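Local structure of cytoplasmic export protein 1 (Saccharomyces cerevisiae, 3VWA) at residues Ser114-Thr119 with Gly142-Phe147; Leu65-Leu70 with Leu120-Asn125; Val136-Lys141 with Asn278-Met283; Leu131-Val136 with Gly192-Ser197. The protein is part of the nuclear tRNA export machinery and may collect tRNA from export receptors at the nuclear pore and pass aminoacylated tRNA to the translation machinery. All blocks are in the same frame, centred on the assembly; numbering follows the deposited sequence.

Contact 1. Residues Ser114-Thr119 with Gly142-Phe147; sequences SQLLAT and GEWVLF
Leu116 lays its two methyl groups along Trp144: CD2 lies 3.8 Å from Trp144 CB, while CG and CD1 come up to the CE3 side of the indole, at its edge and near its plane. This is where helix 106-122 backs the hairpin of strands 136-138 and 144-146 in the kinase-like domain, a pairing consistent with helix αE and strands β7-β8 of protein kinases. The segment axes are 7.7 Å apart and inclined by 37°. CD2 of Leu116 also meets CD2 of Leu146 at 4.0 Å, the two side chains crossing at about a right angle, and Thr119 CG2 touches CD1 of the same leucine.

The polar part centres on Gln115. Its CG is anti to the carbonyl carbon (chi1 -71°), and the extended chain beyond carries the amide to the strand backbone, where OE1 accepts from Trp144 N at 2.9 Å. That donor sits well above the carbonyl plane, not on a lone pair. A water gives a second hydrogen bond to OE1 and also bonds Gly142 O, tying helix to loop. Nearer Thr119 another water accepts from OG1 and donates to Trp144 O, at 2.8 Å from both Thr119 OG1 and Trp144 O.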
loop_
_atom_site.group_PDB
_atom_site.type_symbol
_atom_site.label_atom_id
_atom_site.label_comp_id
_atom_site.label_asym_id
_atom_site.label_seq_id
_atom_site.Cartn_x
_atom_site.Cartn_y
_atom_site.Cartn_z
ATOM N N SER A 114 -2.240 -14.697 18.848
ATOM C CA SER A 114 -3.294 -14.180 19.745
ATOM C C SER A 114 -4.700 -14.213 19.067
ATOM O O SER A 114 -5.718 -14.453 19.738
ATOM C CB SER A 114 -2.954 -12.802 20.306
ATOM O OG SER A 114 -3.181 -11.719 19.401
ATOM N N GLN A 115 -4.749 -14.052 17.743
ATOM C CA GLN A 115 -6.010 -14.126 17.042
ATOM C C GLN A 115 -6.503 -15.573 16.988
ATOM O O GLN A 115 -7.696 -15.823 17.140
ATOM C CB GLN A 115 -5.877 -13.522 15.646
ATOM C CG GLN A 115 -5.725 -12.009 15.656
ATOM C CD GLN A 115 -5.041 -11.486 14.426
ATOM O OE1 GLN A 115 -4.566 -12.254 13.584
ATOM N NE2 GLN A 115 -4.993 -10.160 14.297
ATOM N N LEU A 116 -5.577 -16.527 16.841
ATOM C CA LEU A 116 -5.928 -17.943 16.789
ATOM C C LEU A 116 -6.424 -18.406 18.166
ATOM O O LEU A 116 -7.337 -19.223 18.250
ATOM C CB LEU A 116 -4.711 -18.783 16.362
ATOM C CG LEU A 116 -4.168 -18.605 14.959
ATOM C CD1 LEU A 116 -3.085 -19.645 14.762
ATOM C CD2 LEU A 116 -5.235 -18.821 13.879
ATOM N N LEU A 117 -5.833 -17.859 19.228
ATOM C CA LEU A 117 -6.251 -18.154 20.584
ATOM C C LEU A 117 -7.649 -17.617 20.913
ATOM O O LEU A 117 -8.418 -18.280 21.589
ATOM C CB LEU A 117 -5.183 -17.656 21.584
ATOM C CG LEU A 117 -3.862 -18.475 21.522
ATOM C CD1 LEU A 117 -2.702 -17.758 22.215
ATOM C CD2 LEU A 117 -3.997 -19.850 22.185
ATOM N N ALA A 118 -8.009 -16.420 20.480
ATOM C CA ALA A 118 -9.373 -15.954 20.785
ATOM C C ALA A 118 -10.394 -16.901 20.110
ATOM O O ALA A 118 -11.444 -17.207 20.697
ATOM C CB ALA A 118 -9.578 -14.526 20.290
ATOM N N THR A 119 -10.064 -17.376 18.899
ATOM C CA THR A 119 -10.944 -18.276 18.186
ATOM C C THR A 119 -11.094 -19.640 18.868
ATOM O O THR A 119 -12.214 -20.130 19.013
ATOM C CB THR A 119 -10.459 -18.482 16.790
ATOM O OG1 THR A 119 -10.306 -17.186 16.209
ATOM C CG2 THR A 119 -11.478 -19.362 16.012
ATOM N N GLY A 142 -6.233 -8.984 7.333
ATOM C CA GLY A 142 -4.902 -9.440 7.765
ATOM C C GLY A 142 -4.955 -10.286 9.029
ATOM O O GLY A 142 -3.913 -10.659 9.570
ATOM N N GLU A 143 -6.167 -10.612 9.475
ATOM C CA GLU A 143 -6.361 -11.325 10.715
ATOM C C GLU A 143 -6.352 -12.812 10.390
ATOM O O GLU A 143 -6.856 -13.259 9.334
ATOM C CB GLU A 143 -7.725 -10.982 11.388
ATOM C CG GLU A 143 -7.971 -9.538 11.839
ATOM C CD GLU A 143 -9.465 -9.295 12.202
ATOM O OE1 GLU A 143 -10.327 -9.567 11.338
ATOM O OE2 GLU A 143 -9.805 -8.894 13.340
ATOM N N TRP A 144 -5.870 -13.579 11.350
ATOM C CA TRP A 144 -5.653 -15.012 11.122
ATOM C C TRP A 144 -6.922 -15.695 11.445
ATOM O O TRP A 144 -7.395 -15.555 12.564
ATOM C CB TRP A 144 -4.527 -15.541 12.036
ATOM C CG TRP A 144 -3.168 -15.007 11.635
ATOM C CD1 TRP A 144 -2.897 -13.945 10.769
ATOM C CD2 TRP A 144 -1.865 -15.486 12.081
ATOM N NE1 TRP A 144 -1.568 -13.764 10.628
ATOM C CE2 TRP A 144 -0.875 -14.659 11.393
ATOM C CE3 TRP A 144 -1.426 -16.504 12.954
ATOM C CZ2 TRP A 144 0.513 -14.825 11.600
ATOM C CZ3 TRP A 144 -0.026 -16.661 13.174
ATOM C CH2 TRP A 144 0.912 -15.836 12.499
ATOM N N VAL A 145 -7.444 -16.441 10.464
ATOM C CA VAL A 145 -8.675 -17.245 10.551
ATOM C C VAL A 145 -8.478 -18.793 10.296
ATOM O O VAL A 145 -7.490 -19.213 9.682
ATOM C CB VAL A 145 -9.813 -16.626 9.680
ATOM C CG1 VAL A 145 -10.284 -15.284 10.272
ATOM C CG2 VAL A 145 -9.384 -16.436 8.208
ATOM N N LEU A 146 -9.432 -19.617 10.749
ATOM C CA LEU A 146 -9.257 -21.063 10.774
ATOM C C LEU A 146 -10.213 -21.785 9.848
ATOM O O LEU A 146 -11.382 -21.432 9.704
ATOM C CB LEU A 146 -9.427 -21.625 12.194
ATOM C CG LEU A 146 -8.209 -21.436 13.113
ATOM C CD1 LEU A 146 -8.513 -21.825 14.570
ATOM C CD2 LEU A 146 -6.981 -22.183 12.564
ATOM N N PHE A 147 -9.661 -22.780 9.191
ATOM C CA PHE A 147 -10.431 -23.611 8.334
ATOM C C PHE A 147 -10.278 -25.077 8.737
ATOM O O PHE A 147 -9.295 -25.462 9.380
ATOM C CB PHE A 147 -9.979 -23.429 6.904
ATOM C CG PHE A 147 -10.640 -24.361 5.960
ATOM C CD1 PHE A 147 -11.966 -24.127 5.549
ATOM C CD2 PHE A 147 -9.966 -25.516 5.507
ATOM C CE1 PHE A 147 -12.606 -25.000 4.667
ATOM C CE2 PHE A 147 -10.605 -26.394 4.628
ATOM C CZ PHE A 147 -11.928 -26.136 4.220
HETATM O O HOH W 1 -2.808 -10.743 12.209
HETATM O O HOH W 2 -8.677 -17.586 14.020
#

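Contact 2. Residues Leu65-Leu70 with Leu120-Asn125; sequences LKIPGL and LGFLKN
Pro68 and Phe122 meet at about a right angle, the proline ring standing on one face of the phenyl ring. CG of Pro68 is the atom over that face, and CB and CG are each 3.9 Å from Phe122 CE2. The proline carbonyl approaches the same ring, with Pro68 O 3.5 Å from Phe122 CD2. Ile67 runs beside the phenylalanine in the opposite direction, so that the two side chains slide past one another. Its CG2 branch, anti to the backbone N, presses against the root of the aromatic side chain, where Ile67 CG2 and Phe122 CB are 3.4 Å apart. The same methyl reaches Leu123 CG at 4.1 Å, and CD1 of Ile67 lies near Leu123 CD2. One isoleucine therefore spans two consecutive residues of the partner segment. On the inner side, Leu70 CD2 meets Leu123 CD1 more loosely, at 4.3 Å.

No hydrogen bond passes between the segments. A type II beta turn from Ile67 to Leu70, closed by Leu70 N to Ile67 O at 3.1 Å, presents Ile67 and Pro68 to the helix end. Gly69 has the positive phi (111°) characteristic of the third position of a type II turn, which favours glycine. Burial is graded: Leu70 and Leu123 lie inside, whereas Pro68 and Phe122 face the exterior. Set between helix 52-64 and strand 73-77, the loop matches in position the αC-β4 loop of protein kinases, which characteristically packs against the C-terminal part of helix αE, here helix 106-122.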
loop_
_atom_site.group_PDB
_atom_site.type_symbol
_atom_site.label_atom_id
_atom_site.label_comp_id
_atom_site.label_asym_id
_atom_site.label_seq_id
_atom_site.Cartn_x
_atom_site.Cartn_y
_atom_site.Cartn_z
ATOM N N LEU A 65 -21.842 -23.474 12.617
ATOM C CA LEU A 65 -20.977 -22.826 13.616
ATOM C C LEU A 65 -20.756 -21.339 13.313
ATOM O O LEU A 65 -20.362 -20.982 12.206
ATOM C CB LEU A 65 -19.638 -23.546 13.758
ATOM C CG LEU A 65 -19.569 -25.010 14.153
ATOM C CD1 LEU A 65 -18.099 -25.397 14.269
ATOM C CD2 LEU A 65 -20.306 -25.283 15.442
ATOM N N LYS A 66 -21.057 -20.488 14.286
ATOM C CA LYS A 66 -20.937 -19.037 14.144
ATOM C C LYS A 66 -19.850 -18.603 15.099
ATOM O O LYS A 66 -20.122 -18.138 16.221
ATOM C CB LYS A 66 -22.245 -18.317 14.526
ATOM C CG LYS A 66 -23.135 -17.945 13.346
ATOM C CD LYS A 66 -24.037 -19.103 12.967
ATOM C CE LYS A 66 -24.844 -18.777 11.721
ATOM N NZ LYS A 66 -24.944 -19.989 10.868
ATOM N N ILE A 67 -18.613 -18.784 14.668
ATOM C CA ILE A 67 -17.504 -18.598 15.583
ATOM C C ILE A 67 -16.633 -17.525 14.953
ATOM O O ILE A 67 -16.127 -17.687 13.841
ATOM C CB ILE A 67 -16.752 -19.924 15.849
ATOM C CG1 ILE A 67 -17.732 -21.053 16.159
ATOM C CG2 ILE A 67 -15.682 -19.770 16.935
ATOM C CD1 ILE A 67 -18.028 -21.252 17.626
ATOM N N PRO A 68 -16.541 -16.377 15.622
ATOM C CA PRO A 68 -15.617 -15.376 15.167
ATOM C C PRO A 68 -14.220 -16.026 15.186
ATOM O O PRO A 68 -13.814 -16.636 16.198
ATOM C CB PRO A 68 -15.702 -14.303 16.267
ATOM C CG PRO A 68 -17.021 -14.535 16.950
ATOM C CD PRO A 68 -17.308 -15.976 16.826
ATOM N N GLY A 69 -13.492 -15.893 14.098
ATOM C CA GLY A 69 -12.201 -16.522 13.992
ATOM C C GLY A 69 -12.149 -17.663 13.002
ATOM O O GLY A 69 -11.085 -17.953 12.491
ATOM N N LEU A 70 -13.272 -18.348 12.752
ATOM C CA LEU A 70 -13.328 -19.236 11.568
ATOM C C LEU A 70 -13.502 -18.454 10.262
ATOM O O LEU A 70 -13.987 -17.326 10.266
ATOM C CB LEU A 70 -14.474 -20.249 11.671
ATOM C CG LEU A 70 -14.559 -21.120 12.910
ATOM C CD1 LEU A 70 -15.746 -22.055 12.685
ATOM C CD2 LEU A 70 -13.244 -21.869 13.179
ATOM N N LEU A 120 -9.975 -20.212 19.297
ATOM C CA LEU A 120 -9.978 -21.465 20.067
ATOM C C LEU A 120 -10.654 -21.308 21.440
ATOM O O LEU A 120 -11.124 -22.293 22.036
ATOM C CB LEU A 120 -8.528 -21.990 20.213
ATOM C CG LEU A 120 -7.875 -22.369 18.866
ATOM C CD1 LEU A 120 -6.350 -22.479 18.929
ATOM C CD2 LEU A 120 -8.477 -23.632 18.247
ATOM N N GLY A 121 -10.736 -20.074 21.926
ATOM C CA GLY A 121 -11.554 -19.771 23.118
ATOM C C GLY A 121 -13.065 -19.863 22.854
ATOM O O GLY A 121 -13.821 -20.336 23.699
ATOM N N PHE A 122 -13.505 -19.414 21.681
ATOM C CA PHE A 122 -14.916 -19.545 21.291
ATOM C C PHE A 122 -15.252 -21.009 21.003
ATOM O O PHE A 122 -16.391 -21.443 21.154
ATOM C CB PHE A 122 -15.229 -18.672 20.094
ATOM C CG PHE A 122 -15.162 -17.193 20.385
ATOM C CD1 PHE A 122 -15.870 -16.639 21.456
ATOM C CD2 PHE A 122 -14.423 -16.347 19.583
ATOM C CE1 PHE A 122 -15.816 -15.267 21.726
ATOM C CE2 PHE A 122 -14.370 -14.988 19.838
ATOM C CZ PHE A 122 -15.066 -14.440 20.917
ATOM N N LEU A 123 -14.235 -21.782 20.643
ATOM C CA LEU A 123 -14.438 -23.165 20.277
ATOM C C LEU A 123 -14.360 -24.138 21.431
ATOM O O LEU A 123 -14.436 -25.355 21.216
ATOM C CB LEU A 123 -13.383 -23.557 19.248
ATOM C CG LEU A 123 -13.630 -23.225 17.781
ATOM C CD1 LEU A 123 -12.428 -23.718 16.984
ATOM C CD2 LEU A 123 -14.894 -23.909 17.272
ATOM N N LYS A 124 -14.198 -23.638 22.651
ATOM C CA LYS A 124 -13.760 -24.503 23.769
ATOM C C LYS A 124 -14.689 -25.675 24.120
ATOM O O LYS A 124 -14.212 -26.709 24.598
ATOM C CB LYS A 124 -13.435 -23.682 25.026
ATOM C CG LYS A 124 -14.632 -23.046 25.686
ATOM C CD LYS A 124 -14.168 -22.377 26.971
ATOM C CE LYS A 124 -15.078 -21.224 27.368
ATOM N NZ LYS A 124 -14.439 -20.518 28.524
ATOM N N ASN A 125 -15.994 -25.495 23.887
ATOM C CA ASN A 125 -17.007 -26.556 23.980
ATOM C C ASN A 125 -16.909 -27.587 22.855
ATOM O O ASN A 125 -17.568 -28.641 22.925
ATOM C CB ASN A 125 -18.431 -25.956 23.924
ATOM C CG ASN A 125 -18.738 -25.037 25.098
ATOM O OD1 ASN A 125 -18.183 -25.185 26.178
ATOM N ND2 ASN A 125 -19.611 -24.070 24.873
#

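Contact 3. Residues Val136-Lys141 with Asn278-Met283; sequences VFINIK and NLTPGM
Ile138 sends its two branches to different parts of the loop at 278-283: CD1 touches Thr280 CG2 at 3.8 Å, and CG2 rests 3.7 Å from Pro281 O. With CG1 anti to the carbonyl carbon (chi1 -46°), the longer branch is directed to the threonine while CG2 is left to face the proline carbonyl. Ile138 itself is buried, and Pro95 also packs on it.

Closer still is the backbone approach further along. The CA atoms of Lys141 and Gly282 are only 4.5 Å apart, and Ile140 O lies 3.3 Å from Gly282 CA. Having no side chain and adopting a phi of 128°, Gly282 lets the two chains come together directly. Next to it, CA of selenomethionine Met283 makes a CA-H...O contact with Lys141 O, 3.3 Å from CA to O.

The outer side is much looser. Ile140 and Lys141 leave the backbone pointing away from the loop, and neither side chain packs closely on it; the lysine instead forms a cation-pi pair with Phe287.

No conventional hydrogen bond spans the two segments. Two backbone groups are met by side chains of helix 283-303: Ile140 O accepts from Asn286 ND2, while Gly282 N donates to Glu285 OE1 at the start of that helix. Thr280 OG1 accepts from Trp144 NE1 on the hairpin's other strand. The chemistry thus implies a join made by close backbone contact and van der Waals fit, with the Asn286 bond tying the hairpin end to the helix and the Trp144 bond tying the hairpin to the loop.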
loop_
_atom_site.group_PDB
_atom_site.type_symbol
_atom_site.label_atom_id
_atom_site.label_comp_id
_atom_site.label_asym_id
_atom_site.label_seq_id
_atom_site.Cartn_x
_atom_site.Cartn_y
_atom_site.Cartn_z
ATOM N N VAL A 136 -4.552 -22.659 8.436
ATOM C CA VAL A 136 -4.447 -21.214 8.684
ATOM C C VAL A 136 -4.653 -20.334 7.474
ATOM O O VAL A 136 -3.942 -20.464 6.462
ATOM C CB VAL A 136 -3.139 -20.804 9.409
ATOM C CG1 VAL A 136 -3.193 -19.303 9.751
ATOM C CG2 VAL A 136 -2.924 -21.666 10.667
ATOM N N PHE A 137 -5.617 -19.411 7.604
ATOM C CA PHE A 137 -5.855 -18.449 6.536
ATOM C C PHE A 137 -5.861 -17.048 7.085
ATOM O O PHE A 137 -6.017 -16.845 8.291
ATOM C CB PHE A 137 -7.192 -18.738 5.818
ATOM C CG PHE A 137 -7.164 -19.991 4.999
ATOM C CD1 PHE A 137 -7.227 -21.250 5.611
ATOM C CD2 PHE A 137 -7.044 -19.925 3.630
ATOM C CE1 PHE A 137 -7.155 -22.418 4.860
ATOM C CE2 PHE A 137 -7.019 -21.086 2.853
ATOM C CZ PHE A 137 -7.070 -22.319 3.465
ATOM N N ILE A 138 -5.710 -16.096 6.183
ATOM C CA ILE A 138 -5.801 -14.654 6.496
ATOM C C ILE A 138 -7.031 -14.041 5.834
ATOM O O ILE A 138 -7.219 -14.211 4.631
ATOM C CB ILE A 138 -4.614 -13.942 5.877
ATOM C CG1 ILE A 138 -3.356 -14.765 6.196
ATOM C CG2 ILE A 138 -4.537 -12.516 6.434
ATOM C CD1 ILE A 138 -2.209 -14.498 5.260
ATOM N N ASN A 139 -7.811 -13.258 6.568
ATOM C CA ASN A 139 -8.911 -12.577 5.882
ATOM C C ASN A 139 -8.419 -11.316 5.200
ATOM O O ASN A 139 -7.197 -11.075 5.234
ATOM C CB ASN A 139 -10.117 -12.320 6.811
ATOM C CG ASN A 139 -9.759 -11.529 8.056
ATOM O OD1 ASN A 139 -8.876 -10.666 8.049
ATOM N ND2 ASN A 139 -10.494 -11.785 9.121
ATOM N N ILE A 140 -9.326 -10.488 4.625
ATOM C CA ILE A 140 -8.879 -9.231 3.980
ATOM C C ILE A 140 -8.266 -8.219 4.964
ATOM O O ILE A 140 -7.554 -7.347 4.544
ATOM C CB ILE A 140 -9.957 -8.470 3.132
ATOM C CG1 ILE A 140 -11.356 -8.669 3.699
ATOM C CG2 ILE A 140 -9.900 -8.922 1.667
ATOM C CD1 ILE A 140 -11.708 -7.799 4.877
ATOM N N LYS A 141 -8.590 -8.320 6.248
ATOM C CA LYS A 141 -8.065 -7.387 7.240
ATOM C C LYS A 141 -6.811 -7.931 7.908
ATOM O O LYS A 141 -6.378 -7.441 8.947
ATOM C CB LYS A 141 -9.146 -7.109 8.249
ATOM C CG LYS A 141 -10.258 -6.214 7.683
ATOM C CD LYS A 141 -11.055 -5.569 8.814
ATOM C CE LYS A 141 -12.033 -4.522 8.278
ATOM N NZ LYS A 141 -13.351 -4.516 8.985
ATOM N N ASN A 278 6.821 -6.367 7.482
ATOM C CA ASN A 278 6.835 -7.834 7.510
ATOM C C ASN A 278 5.629 -8.366 8.257
ATOM O O ASN A 278 5.706 -9.407 8.900
ATOM C CB ASN A 278 8.111 -8.373 8.169
ATOM C CG ASN A 278 9.361 -7.968 7.412
ATOM O OD1 ASN A 278 10.157 -7.202 7.909
ATOM N ND2 ASN A 278 9.480 -8.417 6.174
ATOM N N LEU A 279 4.509 -7.639 8.174
ATOM C CA LEU A 279 3.253 -8.182 8.712
ATOM C C LEU A 279 2.485 -8.976 7.652
ATOM O O LEU A 279 2.648 -8.727 6.445
ATOM C CB LEU A 279 2.414 -7.019 9.202
ATOM C CG LEU A 279 2.982 -6.271 10.401
ATOM C CD1 LEU A 279 2.099 -5.072 10.700
ATOM C CD2 LEU A 279 3.006 -7.206 11.598
ATOM N N THR A 280 1.626 -9.911 8.050
ATOM C CA THR A 280 0.708 -10.513 7.037
ATOM C C THR A 280 -0.119 -9.465 6.309
ATOM O O THR A 280 -0.645 -8.525 6.937
ATOM C CB THR A 280 -0.214 -11.627 7.574
ATOM O OG1 THR A 280 -0.594 -11.346 8.923
ATOM C CG2 THR A 280 0.516 -12.984 7.493
ATOM N N PRO A 281 -0.154 -9.552 4.973
ATOM C CA PRO A 281 -0.911 -8.573 4.197
ATOM C C PRO A 281 -2.346 -8.459 4.657
ATOM O O PRO A 281 -2.989 -9.448 5.022
ATOM C CB PRO A 281 -0.858 -9.140 2.765
ATOM C CG PRO A 281 -0.285 -10.540 2.892
ATOM C CD PRO A 281 0.616 -10.454 4.083
ATOM N N GLY A 282 -2.840 -7.238 4.676
ATOM C CA GLY A 282 -4.258 -7.025 4.951
ATOM C C GLY A 282 -4.459 -6.030 6.029
ATOM O O GLY A 282 -5.297 -5.143 5.858
HETATM N N MSE A 283 -3.685 -6.132 7.136
HETATM C CA MSE A 283 -3.977 -5.261 8.290
HETATM C C MSE A 283 -3.644 -3.832 7.986
HETATM O O MSE A 283 -4.404 -2.874 8.336
HETATM C CB MSE A 283 -3.287 -5.645 9.601
HETATM C CG MSE A 283 -4.064 -4.812 10.619
HETATM SE SE MSE A 283 -3.502 -5.012 12.449
HETATM C CE MSE A 283 -1.547 -4.736 12.532
#

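Contact 4. Residues Leu131-Val136 with Gly192-Ser197; sequences LSKDSV and GLLIKS
The peptide plane that follows Ser132 has Leu194 over one face, with Leu194 CD2 3.9 Å from Ser132 O and 4.1 Å from Ser132 C. A second flat group, the Leu193 carbonyl, is gripped from opposite faces of its plane by Ser197 N and Ser197 OG. The hydroxyl bond measures 2.7 Å from Ser197 OG to Leu193 O, and holds the serine side chain back on its own helix. Lys133 passes alongside, bent at chi3 (-130°), which brings CE to 3.8 Å from Ser197 OG in a contact of aliphatic carbon with oxygen. The other Leu194 methyl, CD1, touches both Val136 CG2 at 4.0 Å and, more loosely, Leu131 CD2 at 4.3 Å.

The loop holds its shape through its own bonds. Ser132 OG accepts from Asp134 N in an ST turn, Ser135 OG accepts from Ser132 N, and Lys133-Ser135 form a 3-10 segment. Lys133 O accepts from Trp96 NE1, and Trp96 also packs on Leu194.

Lying between strands 126-127 and 136-138, this loop has the position of the catalytic loop in protein kinases. Helix 186-198, consistent with their helix αF, supports it, and turns Ile195 and Lys196 toward helix 209-216.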
loop_
_atom_site.group_PDB
_atom_site.type_symbol
_atom_site.label_atom_id
_atom_site.label_comp_id
_atom_site.label_asym_id
_atom_site.label_seq_id
_atom_site.Cartn_x
_atom_site.Cartn_y
_atom_site.Cartn_z
ATOM N N LEU A 131 -6.038 -29.084 13.744
ATOM C CA LEU A 131 -5.048 -27.968 13.761
ATOM C C LEU A 131 -3.728 -28.311 13.062
ATOM O O LEU A 131 -3.039 -29.246 13.438
ATOM C CB LEU A 131 -4.710 -27.554 15.191
ATOM C CG LEU A 131 -5.571 -26.559 15.951
ATOM C CD1 LEU A 131 -5.291 -26.687 17.431
ATOM C CD2 LEU A 131 -5.281 -25.127 15.539
ATOM N N SER A 132 -3.366 -27.544 12.046
ATOM C CA SER A 132 -2.171 -27.860 11.281
ATOM C C SER A 132 -1.795 -26.625 10.465
ATOM O O SER A 132 -2.456 -25.593 10.534
ATOM C CB SER A 132 -2.438 -29.086 10.380
ATOM O OG SER A 132 -2.934 -28.743 9.086
ATOM N N LYS A 133 -0.754 -26.723 9.657
ATOM C CA LYS A 133 -0.365 -25.585 8.885
ATOM C C LYS A 133 -1.461 -25.247 7.878
ATOM O O LYS A 133 -1.689 -24.077 7.541
ATOM C CB LYS A 133 0.988 -25.826 8.251
ATOM C CG LYS A 133 2.104 -25.884 9.300
ATOM C CD LYS A 133 3.443 -26.176 8.640
ATOM C CE LYS A 133 4.160 -27.316 9.341
ATOM N NZ LYS A 133 5.043 -28.044 8.377
ATOM N N ASP A 134 -2.176 -26.289 7.473
ATOM C CA ASP A 134 -3.231 -26.166 6.512
ATOM C C ASP A 134 -4.474 -25.521 7.129
ATOM O O ASP A 134 -5.392 -25.137 6.406
ATOM C CB ASP A 134 -3.565 -27.560 5.942
ATOM C CG ASP A 134 -2.585 -27.989 4.872
ATOM O OD1 ASP A 134 -1.946 -27.105 4.283
ATOM O OD2 ASP A 134 -2.447 -29.199 4.617
ATOM N N SER A 135 -4.534 -25.444 8.452
ATOM C CA SER A 135 -5.662 -24.773 9.049
ATOM C C SER A 135 -5.693 -23.274 8.785
ATOM O O SER A 135 -6.740 -22.664 8.953
ATOM C CB SER A 135 -5.643 -24.960 10.541
ATOM O OG SER A 135 -5.762 -26.316 10.854
ATOM N N VAL A 136 -4.552 -22.659 8.436
ATOM C CA VAL A 136 -4.447 -21.214 8.684
ATOM C C VAL A 136 -4.653 -20.334 7.474
ATOM O O VAL A 136 -3.942 -20.464 6.462
ATOM C CB VAL A 136 -3.139 -20.804 9.409
ATOM C CG1 VAL A 136 -3.193 -19.303 9.751
ATOM C CG2 VAL A 136 -2.924 -21.666 10.667
ATOM N N GLY A 192 0.215 -26.650 20.050
ATOM C CA GLY A 192 1.683 -26.665 20.281
ATOM C C GLY A 192 2.492 -26.882 19.002
ATOM O O GLY A 192 3.375 -26.108 18.669
ATOM N N LEU A 193 2.168 -27.928 18.264
ATOM C CA LEU A 193 2.784 -28.147 16.954
ATOM C C LEU A 193 2.758 -26.894 16.061
ATOM O O LEU A 193 3.790 -26.515 15.487
ATOM C CB LEU A 193 2.118 -29.348 16.254
ATOM C CG LEU A 193 2.598 -30.767 16.586
ATOM C CD1 LEU A 193 1.476 -31.801 16.509
ATOM C CD2 LEU A 193 3.712 -31.138 15.620
ATOM N N LEU A 194 1.591 -26.244 15.950
ATOM C CA LEU A 194 1.434 -25.043 15.100
ATOM C C LEU A 194 2.289 -23.884 15.539
ATOM O O LEU A 194 2.948 -23.238 14.724
ATOM C CB LEU A 194 0.005 -24.536 15.173
ATOM C CG LEU A 194 -0.693 -24.193 13.850
ATOM C CD1 LEU A 194 -1.758 -23.177 14.162
ATOM C CD2 LEU A 194 0.182 -23.739 12.679
ATOM N N ILE A 195 2.244 -23.586 16.834
ATOM C CA ILE A 195 3.067 -22.508 17.385
ATOM C C ILE A 195 4.544 -22.802 17.177
ATOM O O ILE A 195 5.315 -21.912 16.806
ATOM C CB ILE A 195 2.768 -22.267 18.872
ATOM C CG1 ILE A 195 1.414 -21.550 19.026
ATOM C CG2 ILE A 195 3.903 -21.470 19.509
ATOM C CD1 ILE A 195 0.883 -21.468 20.454
ATOM N N LYS A 196 4.943 -24.052 17.356
ATOM C CA LYS A 196 6.350 -24.404 17.109
ATOM C C LYS A 196 6.682 -24.226 15.648
ATOM O O LYS A 196 7.796 -23.797 15.338
ATOM C CB LYS A 196 6.665 -25.827 17.575
ATOM C CG LYS A 196 6.814 -25.883 19.104
ATOM C CD LYS A 196 7.406 -27.184 19.595
ATOM C CE LYS A 196 6.357 -28.268 19.607
ATOM N NZ LYS A 196 6.874 -29.593 20.040
ATOM N N SER A 197 5.724 -24.519 14.757
ATOM C CA SER A 197 5.983 -24.340 13.320
ATOM C C SER A 197 6.042 -22.852 12.947
ATOM O O SER A 197 6.757 -22.482 12.029
ATOM C CB SER A 197 4.943 -25.041 12.435
ATOM O OG SER A 197 4.572 -26.297 12.964
#

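In the fold
Contact 1 is the hub, its centre about 10 Å from those of contacts 2 and 3 and 12 Å from that of contact 4. It touches all three: Leu146 N lies 2.9 Å from Gly69 O of contact 2, Phe147 N lies 2.9 Å from Ser135 O of contact 4, and strands 136-138 and 144-146 pair in one sheet to join it with contact 3. Contacts 1 and 2 also share helix 106-122, and Leu116 CD1 meets Leu194 CD1 at 3.8 Å. Val136 belongs to both contacts 3 and 4, whereas contacts 2 and 3, centres 19 Å apart, do not touch. Contact 3 carries this kinase-like core on to helix 283-303.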